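Local coordinates for protein pectate lyase (Erwinia chrysanthemi, PDB 1RU4) that cleaves pectate, a polygalacturonate of plant cell walls, by beta-elimination, and is built on a parallel beta-helix, at residues N68-N73 and A92-S97; A106-Y111 and G131-G136; Y118-E123 and T140-A145. All coordinates share one frame; numbering follows the deposited sequence.

Contact 1: residues N68-N73 and A92-S97; sequences NTITFN and AVFDFS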
loop_
_atom_site.group_PDB
_atom_site.type_symbol
_atom_site.label_atom_id
_atom_site.label_comp_id
_atom_site.label_asym_id
_atom_site.label_seq_id
_atom_site.Cartn_x
_atom_site.Cartn_y
_atom_site.Cartn_z
ATOM N N ASN A 68 -11.155 -10.375 -17.950
ATOM C CA ASN A 68 -10.760 -11.722 -17.530
ATOM C C ASN A 68 -10.575 -11.828 -16.011
ATOM O O ASN A 68 -9.844 -12.688 -15.509
ATOM C CB ASN A 68 -9.495 -12.171 -18.278
ATOM C CG ASN A 68 -8.305 -11.259 -18.031
ATOM O OD1 ASN A 68 -8.405 -10.263 -17.319
ATOM N ND2 ASN A 68 -7.165 -11.608 -18.619
ATOM N N THR A 69 -11.307 -10.973 -15.304
ATOM C CA THR A 69 -11.316 -10.873 -13.844
ATOM C C THR A 69 -11.608 -12.189 -13.123
ATOM O O THR A 69 -12.409 -12.997 -13.591
ATOM C CB THR A 69 -12.407 -9.863 -13.411
ATOM O OG1 THR A 69 -12.180 -8.607 -14.059
ATOM C CG2 THR A 69 -12.421 -9.663 -11.896
ATOM N N ILE A 70 -10.939 -12.400 -11.992
ATOM C CA ILE A 70 -11.263 -13.513 -11.106
ATOM C C ILE A 70 -12.032 -12.908 -9.933
ATOM O O ILE A 70 -11.529 -12.011 -9.249
ATOM C CB ILE A 70 -10.005 -14.233 -10.569
ATOM C CG1 ILE A 70 -9.222 -14.861 -11.722
ATOM C CG2 ILE A 70 -10.411 -15.315 -9.561
ATOM C CD1 ILE A 70 -7.926 -15.534 -11.290
ATOM N N THR A 71 -13.261 -13.372 -9.729
ATOM C CA THR A 71 -14.105 -12.865 -8.651
ATOM C C THR A 71 -14.039 -13.740 -7.402
ATOM O O THR A 71 -14.198 -14.960 -7.469
ATOM C CB THR A 71 -15.579 -12.737 -9.101
ATOM O OG1 THR A 71 -15.677 -11.773 -10.157
ATOM C CG2 THR A 71 -16.468 -12.294 -7.940
ATOM N N PHE A 72 -13.791 -13.096 -6.265
ATOM C CA PHE A 72 -13.757 -13.767 -4.971
ATOM C C PHE A 72 -15.033 -13.390 -4.223
ATOM O O PHE A 72 -15.060 -12.413 -3.471
ATOM C CB PHE A 72 -12.516 -13.330 -4.182
ATOM C CG PHE A 72 -11.215 -13.729 -4.826
ATOM C CD1 PHE A 72 -10.734 -13.045 -5.941
ATOM C CD2 PHE A 72 -10.476 -14.799 -4.330
ATOM C CE1 PHE A 72 -9.541 -13.426 -6.551
ATOM C CE2 PHE A 72 -9.280 -15.187 -4.935
ATOM C CZ PHE A 72 -8.813 -14.498 -6.048
ATOM N N ASN A 73 -16.102 -14.149 -4.460
ATOM C CA ASN A 73 -17.398 -13.840 -3.859
ATOM C C ASN A 73 -17.748 -14.686 -2.641
ATOM O O ASN A 73 -18.627 -14.319 -1.862
ATOM C CB ASN A 73 -18.514 -13.931 -4.903
ATOM C CG ASN A 73 -18.709 -15.334 -5.428
ATOM O OD1 ASN A 73 -17.758 -15.985 -5.859
ATOM N ND2 ASN A 73 -19.950 -15.813 -5.389
ATOM N N ALA A 92 3.645 -16.096 -5.687
ATOM C CA ALA A 92 2.728 -16.552 -6.728
ATOM C C ALA A 92 2.223 -15.319 -7.472
ATOM O O ALA A 92 1.529 -14.473 -6.899
ATOM C CB ALA A 92 1.559 -17.328 -6.125
ATOM N N VAL A 93 2.592 -15.217 -8.744
ATOM C CA VAL A 93 2.237 -14.060 -9.562
ATOM C C VAL A 93 1.094 -14.377 -10.522
ATOM O O VAL A 93 1.207 -15.275 -11.355
ATOM C CB VAL A 93 3.459 -13.565 -10.380
ATOM C CG1 VAL A 93 3.077 -12.366 -11.239
ATOM C CG2 VAL A 93 4.608 -13.198 -9.446
ATOM N N PHE A 94 -0.011 -13.649 -10.381
ATOM C CA PHE A 94 -1.155 -13.788 -11.280
ATOM C C PHE A 94 -1.062 -12.733 -12.376
ATOM O O PHE A 94 -1.211 -11.535 -12.118
ATOM C CB PHE A 94 -2.472 -13.655 -10.507
ATOM C CG PHE A 94 -2.753 -14.818 -9.592
ATOM C CD1 PHE A 94 -2.019 -14.994 -8.423
ATOM C CD2 PHE A 94 -3.739 -15.749 -9.912
ATOM C CE1 PHE A 94 -2.259 -16.081 -7.585
ATOM C CE2 PHE A 94 -3.988 -16.841 -9.080
ATOM C CZ PHE A 94 -3.245 -17.007 -7.913
ATOM N N ASP A 95 -0.782 -13.196 -13.593
ATOM C CA ASP A 95 -0.581 -12.330 -14.750
ATOM C C ASP A 95 -1.825 -12.347 -15.634
ATOM O O ASP A 95 -2.136 -13.361 -16.257
ATOM C CB ASP A 95 0.639 -12.829 -15.538
ATOM C CG ASP A 95 1.022 -11.921 -16.695
ATOM O OD1 ASP A 95 0.366 -10.885 -16.916
ATOM O OD2 ASP A 95 2.007 -12.253 -17.387
ATOM N N PHE A 96 -2.517 -11.212 -15.694
ATOM C CA PHE A 96 -3.747 -11.103 -16.474
ATOM C C PHE A 96 -3.551 -10.760 -17.951
ATOM O O PHE A 96 -4.515 -10.539 -18.686
ATOM C CB PHE A 96 -4.736 -10.169 -15.775
ATOM C CG PHE A 96 -5.327 -10.762 -14.524
ATOM C CD1 PHE A 96 -4.628 -10.724 -13.318
ATOM C CD2 PHE A 96 -6.563 -11.406 -14.563
ATOM C CE1 PHE A 96 -5.150 -11.323 -12.171
ATOM C CE2 PHE A 96 -7.091 -12.007 -13.423
ATOM C CZ PHE A 96 -6.384 -11.967 -12.225
ATOM N N SER A 97 -2.286 -10.698 -18.362
ATOM C CA SER A 97 -1.889 -10.653 -19.771
ATOM C C SER A 97 -2.300 -9.488 -20.677
ATOM O O SER A 97 -2.169 -9.594 -21.900
ATOM C CB SER A 97 -2.296 -11.967 -20.447
ATOM O OG SER A 97 -1.815 -13.088 -19.725
#

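Contact 2: residues A106-Y111 and G131-G136; sequences ASYGFY and GAYVIG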
loop_
_atom_site.group_PDB
_atom_site.type_symbol
_atom_site.label_atom_id
_atom_site.label_comp_id
_atom_site.label_asym_id
_atom_site.label_seq_id
_atom_site.Cartn_x
_atom_site.Cartn_y
_atom_site.Cartn_z
ATOM N N ALA A 106 -13.716 -1.939 -15.673
ATOM C CA ALA A 106 -14.074 -2.899 -14.629
ATOM C C ALA A 106 -13.413 -4.274 -14.738
ATOM O O ALA A 106 -13.810 -5.209 -14.038
ATOM C CB ALA A 106 -15.600 -3.043 -14.523
ATOM N N SER A 107 -12.417 -4.411 -15.613
ATOM C CA SER A 107 -11.684 -5.670 -15.705
ATOM C C SER A 107 -10.574 -5.700 -14.660
ATOM O O SER A 107 -9.386 -5.591 -14.981
ATOM C CB SER A 107 -11.101 -5.889 -17.102
ATOM O OG SER A 107 -10.470 -7.158 -17.181
ATOM N N TYR A 108 -10.978 -5.830 -13.402
ATOM C CA TYR A 108 -10.036 -5.919 -12.294
ATOM C C TYR A 108 -9.292 -7.247 -12.396
ATOM O O TYR A 108 -9.700 -8.140 -13.141
ATOM C CB TYR A 108 -10.787 -5.875 -10.959
ATOM C CG TYR A 108 -11.904 -4.859 -10.900
ATOM C CD1 TYR A 108 -13.204 -5.247 -10.577
ATOM C CD2 TYR A 108 -11.667 -3.514 -11.176
ATOM C CE1 TYR A 108 -14.240 -4.323 -10.531
ATOM C CE2 TYR A 108 -12.700 -2.576 -11.132
ATOM C CZ TYR A 108 -13.983 -2.991 -10.808
ATOM O OH TYR A 108 -15.013 -2.077 -10.759
ATOM N N GLY A 109 -8.180 -7.359 -11.678
ATOM C CA GLY A 109 -7.492 -8.634 -11.584
ATOM C C GLY A 109 -8.271 -9.478 -10.589
ATOM O O GLY A 109 -8.951 -10.440 -10.964
ATOM N N PHE A 110 -8.179 -9.102 -9.315
ATOM C CA PHE A 110 -8.945 -9.743 -8.244
ATOM C C PHE A 110 -10.114 -8.835 -7.853
ATOM O O PHE A 110 -9.906 -7.702 -7.427
ATOM C CB PHE A 110 -8.077 -9.962 -6.995
ATOM C CG PHE A 110 -7.055 -11.065 -7.122
ATOM C CD1 PHE A 110 -6.879 -11.767 -8.312
ATOM C CD2 PHE A 110 -6.262 -11.400 -6.026
ATOM C CE1 PHE A 110 -5.928 -12.784 -8.407
ATOM C CE2 PHE A 110 -5.310 -12.414 -6.110
ATOM C CZ PHE A 110 -5.141 -13.109 -7.302
ATOM N N TYR A 111 -11.340 -9.327 -8.009
ATOM C CA TYR A 111 -12.525 -8.583 -7.590
ATOM C C TYR A 111 -13.026 -9.255 -6.313
ATOM O O TYR A 111 -13.618 -10.333 -6.358
ATOM C CB TYR A 111 -13.593 -8.628 -8.690
ATOM C CG TYR A 111 -14.849 -7.813 -8.434
ATOM C CD1 TYR A 111 -16.067 -8.202 -8.989
ATOM C CD2 TYR A 111 -14.820 -6.643 -7.670
ATOM C CE1 TYR A 111 -17.224 -7.451 -8.797
ATOM C CE2 TYR A 111 -15.980 -5.881 -7.470
ATOM C CZ TYR A 111 -17.175 -6.294 -8.041
ATOM O OH TYR A 111 -18.327 -5.557 -7.861
ATOM N N GLY A 131 -5.694 -3.632 -10.163
ATOM C CA GLY A 131 -5.115 -4.928 -9.849
ATOM C C GLY A 131 -6.053 -5.716 -8.957
ATOM O O GLY A 131 -6.416 -6.855 -9.257
ATOM N N ALA A 132 -6.452 -5.090 -7.854
ATOM C CA ALA A 132 -7.421 -5.668 -6.937
ATOM C C ALA A 132 -8.435 -4.585 -6.591
ATOM O O ALA A 132 -8.065 -3.438 -6.349
ATOM C CB ALA A 132 -6.730 -6.169 -5.673
ATOM N N TYR A 133 -9.713 -4.944 -6.625
ATOM C CA TYR A 133 -10.793 -4.019 -6.297
ATOM C C TYR A 133 -11.612 -4.686 -5.198
ATOM O O TYR A 133 -12.242 -5.726 -5.417
ATOM C CB TYR A 133 -11.655 -3.748 -7.535
ATOM C CG TYR A 133 -12.562 -2.540 -7.419
ATOM C CD1 TYR A 133 -12.137 -1.284 -7.850
ATOM C CD2 TYR A 133 -13.854 -2.656 -6.906
ATOM C CE1 TYR A 133 -12.974 -0.175 -7.778
ATOM C CE2 TYR A 133 -14.701 -1.549 -6.828
ATOM C CZ TYR A 133 -14.253 -0.314 -7.268
ATOM O OH TYR A 133 -15.088 0.782 -7.210
ATOM N N VAL A 134 -11.594 -4.077 -4.018
ATOM C CA VAL A 134 -12.191 -4.681 -2.833
ATOM C C VAL A 134 -13.433 -3.957 -2.324
ATOM O O VAL A 134 -13.350 -2.812 -1.878
ATOM C CB VAL A 134 -11.153 -4.741 -1.685
ATOM C CG1 VAL A 134 -11.706 -5.515 -0.499
ATOM C CG2 VAL A 134 -9.851 -5.358 -2.183
ATOM N N ILE A 135 -14.580 -4.633 -2.383
ATOM C CA ILE A 135 -15.815 -4.080 -1.825
ATOM C C ILE A 135 -16.296 -4.908 -0.633
ATOM O O ILE A 135 -17.231 -4.515 0.070
ATOM C CB ILE A 135 -16.950 -3.940 -2.882
ATOM C CG1 ILE A 135 -17.446 -5.309 -3.349
ATOM C CG2 ILE A 135 -16.466 -3.109 -4.064
ATOM C CD1 ILE A 135 -18.649 -5.229 -4.279
ATOM N N GLY A 136 -15.646 -6.052 -0.419
ATOM C CA GLY A 136 -15.941 -6.895 0.726
ATOM C C GLY A 136 -15.273 -6.372 1.987
ATOM O O GLY A 136 -14.562 -5.366 1.951
#

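Contact 3: residues Y118-E123 and T140-A145; sequences YFKGVE and TFENTA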
loop_
_atom_site.group_PDB
_atom_site.type_symbol
_atom_site.label_atom_id
_atom_site.label_comp_id
_atom_site.label_asym_id
_atom_site.label_seq_id
_atom_site.Cartn_x
_atom_site.Cartn_y
_atom_site.Cartn_z
ATOM N N TYR A 118 -7.844 -14.122 3.233
ATOM C CA TYR A 118 -6.507 -13.831 3.737
ATOM C C TYR A 118 -5.474 -14.241 2.690
ATOM O O TYR A 118 -5.178 -15.424 2.523
ATOM C CB TYR A 118 -6.253 -14.556 5.070
ATOM C CG TYR A 118 -5.145 -13.937 5.896
ATOM C CD1 TYR A 118 -5.424 -13.320 7.113
ATOM C CD2 TYR A 118 -3.827 -13.922 5.436
ATOM C CE1 TYR A 118 -4.420 -12.695 7.851
ATOM C CE2 TYR A 118 -2.814 -13.300 6.164
ATOM C CZ TYR A 118 -3.121 -12.685 7.369
ATOM O OH TYR A 118 -2.137 -12.032 8.078
ATOM N N PHE A 119 -4.955 -13.248 1.970
ATOM C CA PHE A 119 -3.958 -13.469 0.921
ATOM C C PHE A 119 -2.548 -13.249 1.461
ATOM O O PHE A 119 -2.309 -12.296 2.197
ATOM C CB PHE A 119 -4.182 -12.494 -0.242
ATOM C CG PHE A 119 -5.490 -12.674 -0.960
ATOM C CD1 PHE A 119 -6.626 -11.990 -0.544
ATOM C CD2 PHE A 119 -5.577 -13.499 -2.080
ATOM C CE1 PHE A 119 -7.833 -12.119 -1.230
ATOM C CE2 PHE A 119 -6.777 -13.636 -2.774
ATOM C CZ PHE A 119 -7.907 -12.944 -2.348
ATOM N N LYS A 120 -1.611 -14.110 1.068
ATOM C CA LYS A 120 -0.218 -13.958 1.487
ATOM C C LYS A 120 0.755 -14.425 0.407
ATOM O O LYS A 120 0.644 -15.540 -0.099
ATOM C CB LYS A 120 0.040 -14.711 2.800
ATOM C CG LYS A 120 1.413 -14.446 3.404
ATOM C CD LYS A 120 1.562 -15.081 4.779
ATOM C CE LYS A 120 2.918 -14.747 5.383
ATOM N NZ LYS A 120 3.087 -15.309 6.759
ATOM N N GLY A 121 1.685 -13.549 0.034
ATOM C CA GLY A 121 2.695 -13.897 -0.955
ATOM C C GLY A 121 2.202 -13.969 -2.388
ATOM O O GLY A 121 2.805 -14.643 -3.225
ATOM N N VAL A 122 1.126 -13.242 -2.674
ATOM C CA VAL A 122 0.496 -13.242 -3.993
ATOM C C VAL A 122 0.635 -11.877 -4.674
ATOM O O VAL A 122 0.614 -10.842 -4.010
ATOM C CB VAL A 122 -1.005 -13.603 -3.861
ATOM C CG1 VAL A 122 -1.706 -13.524 -5.205
ATOM C CG2 VAL A 122 -1.156 -14.997 -3.256
ATOM N N GLU A 123 0.807 -11.887 -5.995
ATOM C CA GLU A 123 0.911 -10.655 -6.777
ATOM C C GLU A 123 -0.092 -10.630 -7.922
ATOM O O GLU A 123 -0.478 -11.675 -8.443
ATOM C CB GLU A 123 2.321 -10.492 -7.359
ATOM C CG GLU A 123 3.442 -10.467 -6.327
ATOM C CD GLU A 123 4.804 -10.124 -6.921
ATOM O OE1 GLU A 123 4.915 -9.928 -8.151
ATOM O OE2 GLU A 123 5.776 -10.047 -6.144
ATOM N N THR A 140 -7.694 -9.506 4.360
ATOM C CA THR A 140 -6.306 -9.175 4.660
ATOM C C THR A 140 -5.409 -9.505 3.477
ATOM O O THR A 140 -5.559 -10.549 2.844
ATOM C CB THR A 140 -5.800 -9.928 5.907
ATOM O OG1 THR A 140 -6.644 -9.621 7.025
ATOM C CG2 THR A 140 -4.368 -9.514 6.238
ATOM N N PHE A 141 -4.503 -8.583 3.169
ATOM C CA PHE A 141 -3.539 -8.755 2.088
ATOM C C PHE A 141 -2.162 -8.565 2.705
ATOM O O PHE A 141 -1.760 -7.438 2.999
ATOM C CB PHE A 141 -3.778 -7.714 0.983
ATOM C CG PHE A 141 -5.161 -7.766 0.390
ATOM C CD1 PHE A 141 -6.229 -7.141 1.028
ATOM C CD2 PHE A 141 -5.404 -8.471 -0.788
ATOM C CE1 PHE A 141 -7.522 -7.222 0.507
ATOM C CE2 PHE A 141 -6.692 -8.557 -1.315
ATOM C CZ PHE A 141 -7.752 -7.931 -0.664
ATOM N N GLU A 142 -1.461 -9.671 2.935
ATOM C CA GLU A 142 -0.154 -9.629 3.585
ATOM C C GLU A 142 0.965 -10.060 2.648
ATOM O O GLU A 142 0.886 -11.115 2.023
ATOM C CB GLU A 142 -0.142 -10.516 4.839
ATOM C CG GLU A 142 1.200 -10.495 5.573
ATOM C CD GLU A 142 1.258 -11.388 6.807
ATOM O OE1 GLU A 142 0.357 -12.227 7.008
ATOM O OE2 GLU A 142 2.229 -11.251 7.581
ATOM N N ASN A 143 2.020 -9.250 2.579
ATOM C CA ASN A 143 3.168 -9.535 1.722
ATOM C C ASN A 143 2.702 -9.821 0.292
ATOM O O ASN A 143 3.066 -10.834 -0.313
ATOM C CB ASN A 143 3.980 -10.710 2.285
ATOM C CG ASN A 143 5.322 -10.883 1.588
ATOM O OD1 ASN A 143 5.878 -9.929 1.040
ATOM N ND2 ASN A 143 5.850 -12.100 1.616
ATOM N N THR A 144 1.847 -8.933 -0.211
ATOM C CA THR A 144 1.322 -9.023 -1.570
ATOM C C THR A 144 1.856 -7.865 -2.412
ATOM O O THR A 144 2.513 -6.961 -1.891
ATOM C CB THR A 144 -0.231 -8.986 -1.591
ATOM O OG1 THR A 144 -0.701 -7.762 -1.008
ATOM C CG2 THR A 144 -0.808 -10.167 -0.825
ATOM N N ALA A 145 1.591 -7.903 -3.715
ATOM C CA ALA A 145 2.022 -6.831 -4.608
ATOM C C ALA A 145 1.067 -6.649 -5.777
ATOM O O ALA A 145 0.467 -7.609 -6.262
ATOM C CB ALA A 145 3.437 -7.083 -5.114
HETATM O O HOH W 1 1.130 -14.365 8.600
HETATM O O HOH W 2 4.790 -13.110 7.689
#

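Contact 1: residues N68-N73 and A92-S97
With CG of Asn68 held between its backbone N and carbonyl carbon (chi1 60°) and CG of Phe96 turned anti to its own carbonyl carbon (chi1 -71°), the amide of the first reaches the backbone and ring of the second. Asn68 ND2 donates to the backbone O of Phe96 at 2.9 Å, with an N-H...O angle of 157°; that oxygen lies in the plane of the Asn68 amide. The same nitrogen also gives to Pro61 O, so two carbonyls fix how the amide is rotated. Its other branch, Asn68 OD1, meets the rim of the ring 3.5 Å from Phe96 CD2. The backbone O of Asn68 lies in the ring plane at this edge too, 3.5 Å from Phe96 CE2, where the slightly positive C-H edge probably favours an oxygen. Further round the rim, Ile70 crosses the phenylalanine at about a right angle, placing CG1 3.9 Å from Phe96 CE2. Ile70 CD1 makes a looser, oblique approach to Phe94 CD2 at 4.4 Å. An Asx turn shapes the backbone at Phe96: Ser97 N donates to Asp95 OD1, which also forms a salt bridge with Arg126. The two segments are not paired as strands. They form two sides of one coil of the right-handed parallel beta-helix, strand 70-72 on one wall and strand 92-95 on another, with phenylalanines filling the interior between them.

Contact 2: residues A106-Y111 and G131-G136
Tyr108 is sandwiched in an uncommon way: Tyr133 CB sits over the centre of one ring face, 3.6 Å from the centroid, and the carbonyl oxygen of Ala106 lies over the opposite face. Beyond that CH-pi contact the Tyr133 ring continues as an offset stack on Tyr108, centroids 4.3 Å apart and planes at 10°, with the Tyr108 hydroxyl oxygen over the middle of the Tyr133 ring. Tyr133 has its CG anti to the backbone N (chi1 -164°), which lays it alongside Tyr111, CD2 of Tyr133 being 3.9 Å from Tyr111 CE2. The edge of Tyr111 meets a backbone oxygen, its CD2 3.5 Å from Tyr133 O, and Ile135 CD1 lies 3.6 Å from Tyr111 OH. Beneath this cluster the strands pair in parallel: Phe110 N donates to Gly131 O at 2.9 Å, and Tyr133 N to Phe110 O at 2.9 Å. On the other sheet face Phe110 and Ala132 pack by their CB atoms. The backbone bonds set the register, while Tyr108 and Tyr133 cohere through their ring faces, with Tyr111 alongside; the stack is probably largely dispersive, and Asn158 of the next coil gives the Tyr133 hydroxyl a polar partner.

Contact 3: residues Y118-E123 and T140-A145
Strands 118-120 and 140-142 run parallel, their axes 4.8 Å apart and only 10° out of line, as neighbouring rungs of the right-handed parallel beta-helix. Phe119 bonds in both directions, its N to Thr140 O at 2.9 Å and its O to the N of Glu142 at 2.9 Å. Both chains then bend at residues with positive phi, Gly121 and Asn143. Here Gly121 N donates to Glu142 O and, weakly, to Asn143 O. Past the corner the pairing resumes, with Ala145 N giving to Val122 O, so the register carries through the bend onto the next wall of the helix.

Phe119 and Phe141 point into the interior side by side. Their rings are nearly parallel but slid apart, touching through Phe119 CD1 and Phe141 CE2 at 3.5 Å, and Phe72 meets Phe119 edge-to-face. The other face carries Tyr118, Lys120, Thr140 and Glu142. Thr140 CG2 rests over one face of the Tyr118 ring, 3.8 Å from its centroid and toward the rim. Tyr118 OH donates to Glu142 OE1 at 2.7 Å; the carboxylate oxygen lies at the ring edge, but the hydroxyl comes from above the carboxylate plane. Beyond the bend, Glu123 lays its CG against Ala145 CB and sends its carboxylate to Arg91 and His147.

Glu142 is fully extended, CG anti to its backbone N (chi1 -179°), and runs alongside the equally extended Lys120, whose ammonium also bonds Ser9 O. The charges stop short of a salt bridge, with Lys120 NZ 4.1 Å from Glu142 OE1. Two waters close the circuit instead: each accepts from Lys120 NZ, one donating to Glu142 OE1 at 2.8 Å and the other to Glu142 OE2.

How the contacts relate
All three contacts belong to adjoining coils of one beta-helix. Contact 1 spans the inside of a single coil, whereas contacts 2 and 3 each join successive coils strand to strand, on different walls. They interlock: contact 2 adds strand 110-112 beside strand 70-72, and contact 3 adds strand 122-125 beside strand 92-95, where Phe94 N probably bonds Glu123 O. Their inward side chains share one core, with Phe110 touching Phe96, Phe119 and Val122. Each is only partly buried, and contact 3 lies nearest the centre of the chain. Chemistry differs too: contact 1 relies on an amide and ring edges, without strand pairing; outward, contact 2 has stacked tyrosines, contact 3 charged groups and water.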